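Local atomic coordinates of lipoxygenase (Cyanothece sp., PDB entry 5EK8), a protein that probably catalyses, as a non-heme iron 9R-lipoxygenase, the insertion of molecular oxygen into polyunsaturated fatty acids. Residues D146-Q150 with K151-F155; E481-E484 with I485-S489; L568-T571 with W572-S576. All coordinates share one frame; numbering follows the deposited sequence.

In the fold
Interaction 3 lies at the iron, on the last turn of helix 549-574, where His570 binds the metal and Asn574 turns its side-chain oxygen toward it. Interaction 2, the first turns of helix 482-495, is about 30 Å from interaction 3 between centres, and the nearest atoms of interactions 2 and 3 are about 17 Å apart. One element joins them: Trp482 and Ile485 rest on Leu555, near the start of the helix that ends in interaction 3. Interaction 1 belongs to the β domain that follows the N-terminal helices, about 55 Å from interaction 3 and 33 Å from interaction 2 between centres. None of the three touches another, and only interaction 3 takes part in the active site.

Interaction 1 (D146-Q150 with K151-F155); sequences DNVTQ and KTYDF
Val148 and Tyr153 meet where the loop after strand 132-143 swings into strand 152-160, at the outer end of the β domain that follows the N-terminal helices, consistent with the PLAT sandwich of lipoxygenases. The two residues are five positions apart, and the chain turns back enough between them to lay the valine across the tyrosine at about a right angle. Val148 CG1 packs against Tyr153 CB at 3.9 Å. The other methyl, CG2, stands 4.1 Å above the plane of the Tyr153 ring, displaced toward its rim on the CD1 side. Tyr153 carries CG anti to its own backbone N (chi1 178°), which sends the ring back along the loop and presents this face to the valine. Farther along the ring, Tyr153 CE2 lies 3.9 Å above the centre of the Phe155 ring, so the tyrosine offers an edge to a phenylalanine face. The loop itself is braced by Thr149, whose OG1 donates to Asn147 O at 3.2 Å, tilted 20° from the carbonyl plane. Leu115 of strand 115-126 touches both Val148 and Tyr153, and Tyr102 also packs on the valine. Strand 53-61 pairs with the new strand through backbone bonds between Tyr153 and both Lys54 and Thr56, while Asp146 forms a salt bridge with Arg78. The Val148-Tyr153 packing is apolar, methyls against ring and CB, and so rests on dispersion and close fit, whereas the neighbouring strands and loops add polar fastening around it.

Interaction 2 (E481-E484 with I485-S489); sequences EWVE and IRRFS
Trp482 and Ile485 form an i to i+3 side-chain contact on the opening turn of helix 482-495, which starts almost directly after helix 475-480 with Glu481 leaving helical geometry between them. It is a CH-π contact: Ile485 CG2 lies 3.9 Å from the centroid of the Trp482 six-membered ring and only 10° off its normal. The other branch runs along the same face, with Ile485 CG1 3.8 Å from Trp482 CE3. Both branches can reach the indole because CG1 is anti to the carbonyl carbon of Ile485 (chi1 -58°) and CG2 anti to its backbone N, leaving CB itself above the ring. The helix beneath is regular. Arg486 N donates to Trp482 O at 3.0 Å, and Arg487 N to Val483 O at 2.9 Å; Phe488 N reaches Glu484 O in the same i to i+4 pattern. Arg487 has CG anti to its carbonyl carbon (chi1 -66°), which brings CG to 3.4 Å from Val483 O. Both Arg486 NE and Arg487 NH1 make salt bridges with Glu490 OE1, one turn on. The buried Glu484 carboxylate is gripped by four bonds, from the backbone N of Arg379, Lys380 and Asn381 and from Asn70 ND2, the last tying this helix to the β domain of strands 53 to 160. Trp482 gives its NE1 to Thr542 OG1 and packs on Asp551, Ile552 and Leu555 of helix 549-574, while Phe488 leans on Ala373 and Cys374 of helix 337-377.

Interaction 3 (L568-T571 with W572-S576); sequences LWHT and WVNDS. With FE2 (Fe (II) ion), chain B.
His570 and Asn574, one helical turn apart, both hold CG anti to the backbone N (chi1 173° and -176°), and this shared torsion sends the two side chains the same way, side by side, toward the iron. The imidazole and amide planes are only 18° apart. Asn574 CB covers one face of the His570 imidazole in a CH-π contact, 3.8 Å above the ring plane and offset toward its rim. The histidine binds the iron through NE2 at 2.5 Å. Asn574 directs OD1 at the same metal from 2.9 Å, longer than the histidine bond but still part of the site. Its ND2 donates to Asp575 OD1 at 3.0 Å, nearly in the amide plane, which is consistent with OD1, not ND2, facing the metal. Asp575 OD1 also takes a salt bridge from Arg663. On another face of the helix Val573 CG2 sits over the indole of Trp569, 3.6 Å from CE2, while Leu568 CD1 meets the edge of Trp572. Backbone i to i+4 bonds, among them Asn574 N to His570 O at 2.9 Å, fix the spacing of the two iron-facing residues. With an alanine here in place of Asn574 the amide is gone, and the iron is likely to lose its oxygen neighbour on that side, leaving Asp575 OD1 to Arg663. His359, His364 and the C-terminal carboxylate of Ile668 complete the set, the classic lipoxygenase site, in which the longer OD1-iron distance is consistent with a weaker ligand than the histidine nitrogen.

Interaction 1 (D146-Q150 with K151-F155)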
ATOM      1  N   ASP A 146     -33.138 -22.713  18.894  1.00 92.74           N
ATOM      2  CA  ASP A 146     -34.208 -21.984  19.564  1.00 92.85           C
ATOM      3  C   ASP A 146     -34.734 -22.788  20.745  1.00 94.53           C
ATOM      4  O   ASP A 146     -34.604 -24.014  20.771  1.00 95.54           O
ATOM      5  CB  ASP A 146     -35.342 -21.674  18.587  1.00 92.66           C
ATOM      6  CG  ASP A 146     -34.838 -21.138  17.265  1.00 92.03           C
ATOM      7  OD1 ASP A 146     -35.496 -21.385  16.232  1.00 90.20           O
ATOM      8  OD2 ASP A 146     -33.780 -20.475  17.258  1.00 92.90           O
ATOM      9  N   ASN A 147     -35.323 -22.091  21.714  1.00 95.52           N
ATOM     10  CA  ASN A 147     -35.881 -22.722  22.908  1.00100.85           C
ATOM     11  C   ASN A 147     -34.860 -23.588  23.639  1.00102.95           C
ATOM     12  O   ASN A 147     -35.192 -24.663  24.143  1.00107.21           O
ATOM     13  CB  ASN A 147     -37.106 -23.568  22.545  1.00103.74           C
ATOM     14  CG  ASN A 147     -38.239 -23.407  23.538  1.00105.72           C
ATOM     15  OD1 ASN A 147     -38.533 -22.298  23.986  1.00105.74           O
ATOM     16  ND2 ASN A 147     -38.882 -24.515  23.889  1.00106.95           N
ATOM     17  N   VAL A 148     -33.616 -23.118  23.687  1.00 99.89           N
ATOM     18  CA  VAL A 148     -32.537 -23.870  24.317  1.00 99.80           C
ATOM     19  C   VAL A 148     -32.789 -24.056  25.807  1.00100.08           C
ATOM     20  O   VAL A 148     -32.724 -23.105  26.585  1.00 99.69           O
ATOM     21  CB  VAL A 148     -31.176 -23.183  24.114  1.00 97.53           C
ATOM     22  CG1 VAL A 148     -30.087 -23.916  24.890  1.00 99.05           C
ATOM     23  CG2 VAL A 148     -30.837 -23.119  22.632  1.00 95.29           C
ATOM     24  N   THR A 149     -33.083 -25.294  26.191  1.00101.51           N
ATOM     25  CA  THR A 149     -33.373 -25.634  27.578  1.00100.78           C
ATOM     26  C   THR A 149     -32.453 -26.750  28.059  1.00103.09           C
ATOM     27  O   THR A 149     -32.807 -27.536  28.938  1.00107.95           O
ATOM     28  CB  THR A 149     -34.839 -26.053  27.751  1.00 99.31           C
ATOM     29  OG1 THR A 149     -35.270 -26.769  26.585  1.00 98.94           O
ATOM     30  CG2 THR A 149     -35.717 -24.828  27.922  1.00 97.27           C
ATOM     31  N   GLN A 150     -31.269 -26.812  27.464  1.00100.85           N
ATOM     32  CA  GLN A 150     -30.247 -27.772  27.849  1.00102.48           C
ATOM     33  C   GLN A 150     -29.096 -27.024  28.509  1.00100.24           C
ATOM     34  O   GLN A 150     -28.735 -25.936  28.062  1.00 98.81           O
ATOM     35  CB  GLN A 150     -29.757 -28.545  26.628  1.00107.09           C
ATOM     36  CG  GLN A 150     -30.743 -28.536  25.473  1.00110.92           C
ATOM     37  CD  GLN A 150     -30.058 -28.622  24.121  1.00111.76           C
ATOM     38  OE1 GLN A 150     -28.851 -28.854  24.035  1.00110.56           O
ATOM     39  NE2 GLN A 150     -30.828 -28.425  23.055  1.00111.87           N
ATOM     40  N   LYS A 151     -28.513 -27.593  29.560  1.00 98.46           N
ATOM     41  CA  LYS A 151     -27.454 -26.890  30.280  1.00 96.42           C
ATOM     42  C   LYS A 151     -26.168 -26.815  29.456  1.00 94.45           C
ATOM     43  O   LYS A 151     -25.217 -26.138  29.845  1.00 93.82           O
ATOM     44  CB  LYS A 151     -27.178 -27.548  31.634  1.00 95.66           C
ATOM     45  CG  LYS A 151     -26.635 -26.566  32.666  1.00 94.48           C
ATOM     46  CD  LYS A 151     -26.535 -27.174  34.054  1.00 96.20           C
ATOM     47  CE  LYS A 151     -27.002 -26.180  35.110  1.00 95.38           C
ATOM     48  NZ  LYS A 151     -26.471 -26.509  36.464  1.00 96.15           N
ATOM     49  N   THR A 152     -26.142 -27.522  28.328  1.00 94.71           N
ATOM     50  CA  THR A 152     -25.058 -27.406  27.354  1.00 91.14           C
ATOM     51  C   THR A 152     -25.618 -27.436  25.935  1.00 87.22           C
ATOM     52  O   THR A 152     -26.206 -28.435  25.518  1.00 85.64           O
ATOM     53  CB  THR A 152     -24.013 -28.543  27.480  1.00 96.19           C
ATOM     54  OG1 THR A 152     -24.604 -29.786  27.080  1.00 98.22           O
ATOM     55  CG2 THR A 152     -23.472 -28.664  28.900  1.00 98.53           C
ATOM     56  N   TYR A 153     -25.441 -26.347  25.192  1.00 84.84           N
ATOM     57  CA  TYR A 153     -25.810 -26.342  23.780  1.00 83.11           C
ATOM     58  C   TYR A 153     -24.567 -26.291  22.908  1.00 79.33           C
ATOM     59  O   TYR A 153     -23.714 -25.425  23.083  1.00 78.74           O
ATOM     60  CB  TYR A 153     -26.725 -25.167  23.439  1.00 84.65           C
ATOM     61  CG  TYR A 153     -27.081 -25.121  21.966  1.00 85.76           C
ATOM     62  CD1 TYR A 153     -28.063 -25.956  21.444  1.00 86.98           C
ATOM     63  CD2 TYR A 153     -26.425 -24.256  21.094  1.00 84.31           C
ATOM     64  CE1 TYR A 153     -28.389 -25.929  20.098  1.00 85.61           C
ATOM     65  CE2 TYR A 153     -26.743 -24.222  19.744  1.00 83.26           C
ATOM     66  CZ  TYR A 153     -27.726 -25.060  19.252  1.00 83.96           C
ATOM     67  OH  TYR A 153     -28.050 -25.029  17.914  1.00 81.45           O
ATOM     68  N   ASP A 154     -24.475 -27.211  21.954  1.00 79.38           N
ATOM     69  CA  ASP A 154     -23.276 -27.336  21.134  1.00 78.54           C
ATOM     70  C   ASP A 154     -23.505 -26.924  19.681  1.00 74.75           C
ATOM     71  O   ASP A 154     -24.357 -27.485  18.993  1.00 74.04           O
ATOM     72  CB  ASP A 154     -22.752 -28.773  21.194  1.00 83.34           C
ATOM     73  CG  ASP A 154     -21.561 -29.002  20.282  1.00 86.96           C
ATOM     74  OD1 ASP A 154     -20.518 -28.342  20.484  1.00 86.86           O
ATOM     75  OD2 ASP A 154     -21.667 -29.853  19.372  1.00 87.24           O
ATOM     76  N   PHE A 155     -22.735 -25.941  19.223  1.00 74.21           N
ATOM     77  CA  PHE A 155     -22.785 -25.519  17.828  1.00 77.56           C
ATOM     78  C   PHE A 155     -22.034 -26.507  16.948  1.00 80.58           C
ATOM     79  O   PHE A 155     -22.292 -26.613  15.748  1.00 78.89           O
ATOM     80  CB  PHE A 155     -22.182 -24.124  17.652  1.00 78.18           C
ATOM     81  CG  PHE A 155     -22.911 -23.042  18.393  1.00 81.42           C
ATOM     82  CD1 PHE A 155     -23.793 -22.203  17.730  1.00 82.00           C
ATOM     83  CD2 PHE A 155     -22.706 -22.854  19.751  1.00 83.29           C
ATOM     84  CE1 PHE A 155     -24.462 -21.199  18.407  1.00 81.70           C
ATOM     85  CE2 PHE A 155     -23.372 -21.855  20.435  1.00 83.42           C
ATOM     86  CZ  PHE A 155     -24.251 -21.025  19.762  1.00 82.51           C
TER

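Interaction 2 (E481-E484 with I485-S489)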
ATOM      1  N   GLU A 481       2.365 -16.647  23.494  1.00 60.84           N
ATOM      2  CA  GLU A 481       1.379 -16.755  22.428  1.00 62.46           C
ATOM      3  C   GLU A 481       2.062 -16.808  21.069  1.00 59.86           C
ATOM      4  O   GLU A 481       1.620 -16.179  20.106  1.00 58.55           O
ATOM      5  CB  GLU A 481       0.392 -15.587  22.491  1.00 68.77           C
ATOM      6  CG  GLU A 481      -0.494 -15.590  23.731  1.00 74.63           C
ATOM      7  CD  GLU A 481      -1.502 -16.736  23.741  1.00 82.08           C
ATOM      8  OE1 GLU A 481      -1.561 -17.507  22.753  1.00 81.74           O
ATOM      9  OE2 GLU A 481      -2.242 -16.861  24.743  1.00 86.13           O
ATOM     10  N   TRP A 482       3.142 -17.580  21.008  1.00 59.14           N
ATOM     11  CA  TRP A 482       3.943 -17.710  19.798  1.00 57.17           C
ATOM     12  C   TRP A 482       3.187 -18.453  18.697  1.00 55.56           C
ATOM     13  O   TRP A 482       3.487 -18.303  17.506  1.00 57.08           O
ATOM     14  CB  TRP A 482       5.256 -18.426  20.122  1.00 58.62           C
ATOM     15  CG  TRP A 482       6.171 -18.552  18.957  1.00 57.36           C
ATOM     16  CD1 TRP A 482       6.339 -19.648  18.158  1.00 55.81           C
ATOM     17  CD2 TRP A 482       7.051 -17.545  18.450  1.00 56.43           C
ATOM     18  NE1 TRP A 482       7.268 -19.381  17.184  1.00 56.51           N
ATOM     19  CE2 TRP A 482       7.721 -18.098  17.342  1.00 56.09           C
ATOM     20  CE3 TRP A 482       7.335 -16.227  18.825  1.00 58.66           C
ATOM     21  CZ2 TRP A 482       8.659 -17.380  16.602  1.00 56.95           C
ATOM     22  CZ3 TRP A 482       8.266 -15.515  18.086  1.00 60.01           C
ATOM     23  CH2 TRP A 482       8.919 -16.094  16.990  1.00 58.17           C
ATOM     24  N   VAL A 483       2.203 -19.248  19.105  1.00 52.65           N
ATOM     25  CA  VAL A 483       1.359 -19.986  18.172  1.00 56.43           C
ATOM     26  C   VAL A 483       0.736 -19.044  17.144  1.00 55.68           C
ATOM     27  O   VAL A 483       0.619 -19.379  15.959  1.00 57.93           O
ATOM     28  CB  VAL A 483       0.255 -20.760  18.920  1.00 57.86           C
ATOM     29  CG1 VAL A 483      -0.802 -21.276  17.953  1.00 55.03           C
ATOM     30  CG2 VAL A 483       0.868 -21.903  19.714  1.00 60.22           C
ATOM     31  N   GLU A 484       0.364 -17.854  17.605  1.00 52.44           N
ATOM     32  CA  GLU A 484      -0.169 -16.826  16.722  1.00 49.77           C
ATOM     33  C   GLU A 484       0.871 -16.444  15.673  1.00 45.19           C
ATOM     34  O   GLU A 484       0.546 -16.290  14.497  1.00 41.88           O
ATOM     35  CB  GLU A 484      -0.610 -15.591  17.521  1.00 48.42           C
ATOM     36  CG  GLU A 484      -1.827 -15.836  18.404  1.00 51.04           C
ATOM     37  CD  GLU A 484      -2.492 -14.550  18.873  1.00 56.87           C
ATOM     38  OE1 GLU A 484      -1.926 -13.461  18.639  1.00 60.80           O
ATOM     39  OE2 GLU A 484      -3.587 -14.628  19.476  1.00 54.41           O
ATOM     40  N   ILE A 485       2.124 -16.309  16.097  1.00 44.72           N
ATOM     41  CA  ILE A 485       3.204 -16.006  15.160  1.00 48.24           C
ATOM     42  C   ILE A 485       3.355 -17.117  14.131  1.00 50.30           C
ATOM     43  O   ILE A 485       3.607 -16.851  12.953  1.00 50.14           O
ATOM     44  CB  ILE A 485       4.550 -15.797  15.876  1.00 47.29           C
ATOM     45  CG1 ILE A 485       4.434 -14.661  16.897  1.00 50.13           C
ATOM     46  CG2 ILE A 485       5.650 -15.516  14.862  1.00 33.82           C
ATOM     47  CD1 ILE A 485       3.931 -13.349  16.316  1.00 47.15           C
ATOM     48  N   ARG A 486       3.182 -18.362  14.565  1.00 49.15           N
ATOM     49  CA  ARG A 486       3.271 -19.476  13.630  1.00 48.59           C
ATOM     50  C   ARG A 486       2.145 -19.437  12.600  1.00 49.26           C
ATOM     51  O   ARG A 486       2.392 -19.611  11.409  1.00 51.73           O
ATOM     52  CB  ARG A 486       3.256 -20.819  14.359  1.00 53.37           C
ATOM     53  CG  ARG A 486       3.448 -22.000  13.415  1.00 53.87           C
ATOM     54  CD  ARG A 486       3.566 -23.331  14.139  1.00 59.11           C
ATOM     55  NE  ARG A 486       3.853 -24.408  13.193  1.00 62.54           N
ATOM     56  CZ  ARG A 486       4.200 -25.643  13.537  1.00 64.65           C
ATOM     57  NH1 ARG A 486       4.311 -25.979  14.815  1.00 63.29           N
ATOM     58  NH2 ARG A 486       4.440 -26.545  12.597  1.00 69.03           N
ATOM     59  N   ARG A 487       0.913 -19.217  13.053  1.00 45.62           N
ATOM     60  CA  ARG A 487      -0.227 -19.147  12.136  1.00 48.87           C
ATOM     61  C   ARG A 487      -0.069 -17.989  11.155  1.00 52.31           C
ATOM     62  O   ARG A 487      -0.416 -18.102   9.975  1.00 56.59           O
ATOM     63  CB  ARG A 487      -1.534 -19.011  12.914  1.00 50.83           C
ATOM     64  CG  ARG A 487      -1.861 -20.239  13.741  1.00 59.39           C
ATOM     65  CD  ARG A 487      -1.976 -21.475  12.859  1.00 64.67           C
ATOM     66  NE  ARG A 487      -2.029 -22.700  13.649  1.00 72.95           N
ATOM     67  CZ  ARG A 487      -0.967 -23.442  13.943  1.00 79.94           C
ATOM     68  NH1 ARG A 487       0.231 -23.084  13.502  1.00 81.65           N
ATOM     69  NH2 ARG A 487      -1.101 -24.541  14.673  1.00 82.98           N
ATOM     70  N   PHE A 488       0.462 -16.884  11.667  1.00 48.30           N
ATOM     71  CA  PHE A 488       0.813 -15.701  10.885  1.00 46.56           C
ATOM     72  C   PHE A 488       1.782 -16.066   9.755  1.00 48.98           C
ATOM     73  O   PHE A 488       1.521 -15.813   8.566  1.00 54.36           O
ATOM     74  CB  PHE A 488       1.415 -14.650  11.829  1.00 43.54           C
ATOM     75  CG  PHE A 488       1.916 -13.404  11.153  1.00 40.40           C
ATOM     76  CD1 PHE A 488       1.049 -12.551  10.493  1.00 41.66           C
ATOM     77  CD2 PHE A 488       3.255 -13.061  11.225  1.00 40.84           C
ATOM     78  CE1 PHE A 488       1.516 -11.385   9.891  1.00 39.13           C
ATOM     79  CE2 PHE A 488       3.728 -11.900  10.625  1.00 40.50           C
ATOM     80  CZ  PHE A 488       2.855 -11.060   9.958  1.00 35.34           C
ATOM     81  N   SER A 489       2.892 -16.686  10.144  1.00 43.43           N
ATOM     82  CA  SER A 489       3.908 -17.146   9.209  1.00 48.78           C
ATOM     83  C   SER A 489       3.319 -18.070   8.139  1.00 52.54           C
ATOM     84  O   SER A 489       3.549 -17.886   6.939  1.00 50.13           O
ATOM     85  CB  SER A 489       5.026 -17.860   9.976  1.00 51.00           C
ATOM     86  OG  SER A 489       5.937 -18.499   9.101  1.00 54.32           O
TER

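Interaction 3 (L568-T571 with W572-S576)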
ATOM      1  N   LEU A 568       7.895   4.998   6.129  1.00 34.61           N
ATOM      2  CA  LEU A 568       8.792   5.847   5.345  1.00 34.33           C
ATOM      3  C   LEU A 568       8.764   5.598   3.836  1.00 42.92           C
ATOM      4  O   LEU A 568       8.684   6.548   3.068  1.00 50.51           O
ATOM      5  CB  LEU A 568      10.233   5.706   5.834  1.00 33.33           C
ATOM      6  CG  LEU A 568      11.221   6.502   4.976  1.00 33.54           C
ATOM      7  CD1 LEU A 568      10.894   7.994   5.026  1.00 33.49           C
ATOM      8  CD2 LEU A 568      12.664   6.247   5.388  1.00 31.88           C
ATOM      9  N   TRP A 569       8.846   4.344   3.406  1.00 46.05           N
ATOM     10  CA  TRP A 569       8.921   4.051   1.977  1.00 46.06           C
ATOM     11  C   TRP A 569       7.706   4.565   1.222  1.00 43.59           C
ATOM     12  O   TRP A 569       7.839   5.332   0.265  1.00 45.34           O
ATOM     13  CB  TRP A 569       9.075   2.547   1.728  1.00 42.08           C
ATOM     14  CG  TRP A 569       9.055   2.220   0.267  1.00 38.36           C
ATOM     15  CD1 TRP A 569       8.038   1.634  -0.432  1.00 34.64           C
ATOM     16  CD2 TRP A 569      10.087   2.498  -0.686  1.00 37.27           C
ATOM     17  NE1 TRP A 569       8.381   1.518  -1.761  1.00 31.83           N
ATOM     18  CE2 TRP A 569       9.636   2.037  -1.939  1.00 33.81           C
ATOM     19  CE3 TRP A 569      11.353   3.084  -0.600  1.00 38.32           C
ATOM     20  CZ2 TRP A 569      10.408   2.143  -3.094  1.00 36.21           C
ATOM     21  CZ3 TRP A 569      12.121   3.183  -1.751  1.00 35.26           C
ATOM     22  CH2 TRP A 569      11.644   2.718  -2.979  1.00 35.11           C
ATOM     23  N   HIS A 570       6.526   4.136   1.648  1.00 41.87           N
ATOM     24  CA  HIS A 570       5.305   4.563   0.992  1.00 44.41           C
ATOM     25  C   HIS A 570       5.133   6.070   1.089  1.00 46.97           C
ATOM     26  O   HIS A 570       4.658   6.694   0.152  1.00 46.11           O
ATOM     27  CB  HIS A 570       4.087   3.860   1.584  1.00 47.10           C
ATOM     28  CG  HIS A 570       2.788   4.390   1.064  1.00 54.18           C
ATOM     29  ND1 HIS A 570       2.062   5.351   1.727  1.00 55.80           N
ATOM     30  CD2 HIS A 570       2.108   4.114  -0.072  1.00 56.21           C
ATOM     31  CE1 HIS A 570       0.976   5.637   1.028  1.00 54.32           C
ATOM     32  NE2 HIS A 570       0.981   4.900  -0.065  1.00 51.74           N
ATOM     33  N   THR A 571       5.516   6.645   2.226  1.00 48.51           N
ATOM     34  CA  THR A 571       5.498   8.095   2.396  1.00 43.88           C
ATOM     35  C   THR A 571       6.291   8.752   1.284  1.00 44.77           C
ATOM     36  O   THR A 571       5.808   9.651   0.596  1.00 46.99           O
ATOM     37  CB  THR A 571       6.099   8.529   3.752  1.00 40.30           C
ATOM     38  OG1 THR A 571       5.197   8.195   4.810  1.00 43.38           O
ATOM     39  CG2 THR A 571       6.347  10.024   3.768  1.00 37.75           C
ATOM     40  N   TRP A 572       7.512   8.268   1.109  1.00 41.67           N
ATOM     41  CA  TRP A 572       8.451   8.849   0.170  1.00 39.23           C
ATOM     42  C   TRP A 572       7.943   8.746  -1.251  1.00 40.10           C
ATOM     43  O   TRP A 572       7.957   9.728  -1.990  1.00 39.26           O
ATOM     44  CB  TRP A 572       9.807   8.166   0.277  1.00 34.46           C
ATOM     45  CG  TRP A 572      10.890   8.901  -0.442  1.00 33.56           C
ATOM     46  CD1 TRP A 572      11.051   9.024  -1.797  1.00 31.74           C
ATOM     47  CD2 TRP A 572      11.977   9.606   0.158  1.00 33.64           C
ATOM     48  NE1 TRP A 572      12.174   9.767  -2.075  1.00 32.72           N
ATOM     49  CE2 TRP A 572      12.759  10.137  -0.891  1.00 34.42           C
ATOM     50  CE3 TRP A 572      12.367   9.842   1.481  1.00 36.64           C
ATOM     51  CZ2 TRP A 572      13.904  10.887  -0.658  1.00 40.60           C
ATOM     52  CZ3 TRP A 572      13.506  10.588   1.713  1.00 43.04           C
ATOM     53  CH2 TRP A 572      14.261  11.107   0.647  1.00 45.69           C
ATOM     54  N   VAL A 573       7.481   7.559  -1.632  1.00 37.19           N
ATOM     55  CA  VAL A 573       7.058   7.349  -3.011  1.00 40.26           C
ATOM     56  C   VAL A 573       5.755   8.093  -3.312  1.00 44.27           C
ATOM     57  O   VAL A 573       5.609   8.719  -4.363  1.00 42.60           O
ATOM     58  CB  VAL A 573       6.886   5.853  -3.323  1.00 43.51           C
ATOM     59  CG1 VAL A 573       6.445   5.664  -4.762  1.00 47.82           C
ATOM     60  CG2 VAL A 573       8.188   5.119  -3.074  1.00 41.30           C
ATOM     61  N   ASN A 574       4.820   8.042  -2.370  1.00 48.44           N
ATOM     62  CA  ASN A 574       3.499   8.631  -2.562  1.00 47.12           C
ATOM     63  C   ASN A 574       3.506  10.156  -2.515  1.00 49.87           C
ATOM     64  O   ASN A 574       2.937  10.811  -3.385  1.00 48.18           O
ATOM     65  CB  ASN A 574       2.528   8.088  -1.514  1.00 45.14           C
ATOM     66  CG  ASN A 574       1.120   8.585  -1.715  1.00 52.12           C
ATOM     67  OD1 ASN A 574       0.369   8.035  -2.523  1.00 52.38           O
ATOM     68  ND2 ASN A 574       0.744   9.627  -0.976  1.00 57.11           N
ATOM     69  N   ASP A 575       4.159  10.721  -1.506  1.00 52.35           N
ATOM     70  CA  ASP A 575       4.146  12.168  -1.320  1.00 52.72           C
ATOM     71  C   ASP A 575       5.101  12.878  -2.275  1.00 52.35           C
ATOM     72  O   ASP A 575       5.202  14.106  -2.257  1.00 58.07           O
ATOM     73  CB  ASP A 575       4.491  12.529   0.128  1.00 53.18           C
ATOM     74  CG  ASP A 575       3.472  11.993   1.132  1.00 55.53           C
ATOM     75  OD1 ASP A 575       2.415  11.474   0.707  1.00 51.63           O
ATOM     76  OD2 ASP A 575       3.732  12.102   2.353  1.00 59.22           O
ATOM     77  N   SER A 576       5.792  12.110  -3.111  1.00 47.13           N
ATOM     78  CA  SER A 576       6.690  12.690  -4.103  1.00 45.56           C
ATOM     79  C   SER A 576       6.036  12.725  -5.475  1.00 41.69           C
ATOM     80  O   SER A 576       6.652  13.141  -6.460  1.00 43.06           O
ATOM     81  CB  SER A 576       8.001  11.907  -4.180  1.00 51.13           C
ATOM     82  OG  SER A 576       8.701  11.947  -2.949  1.00 57.90           O
TER
HETATM   83 FE   FE2 B 701      -0.099   5.135  -2.301  1.00 61.35          FE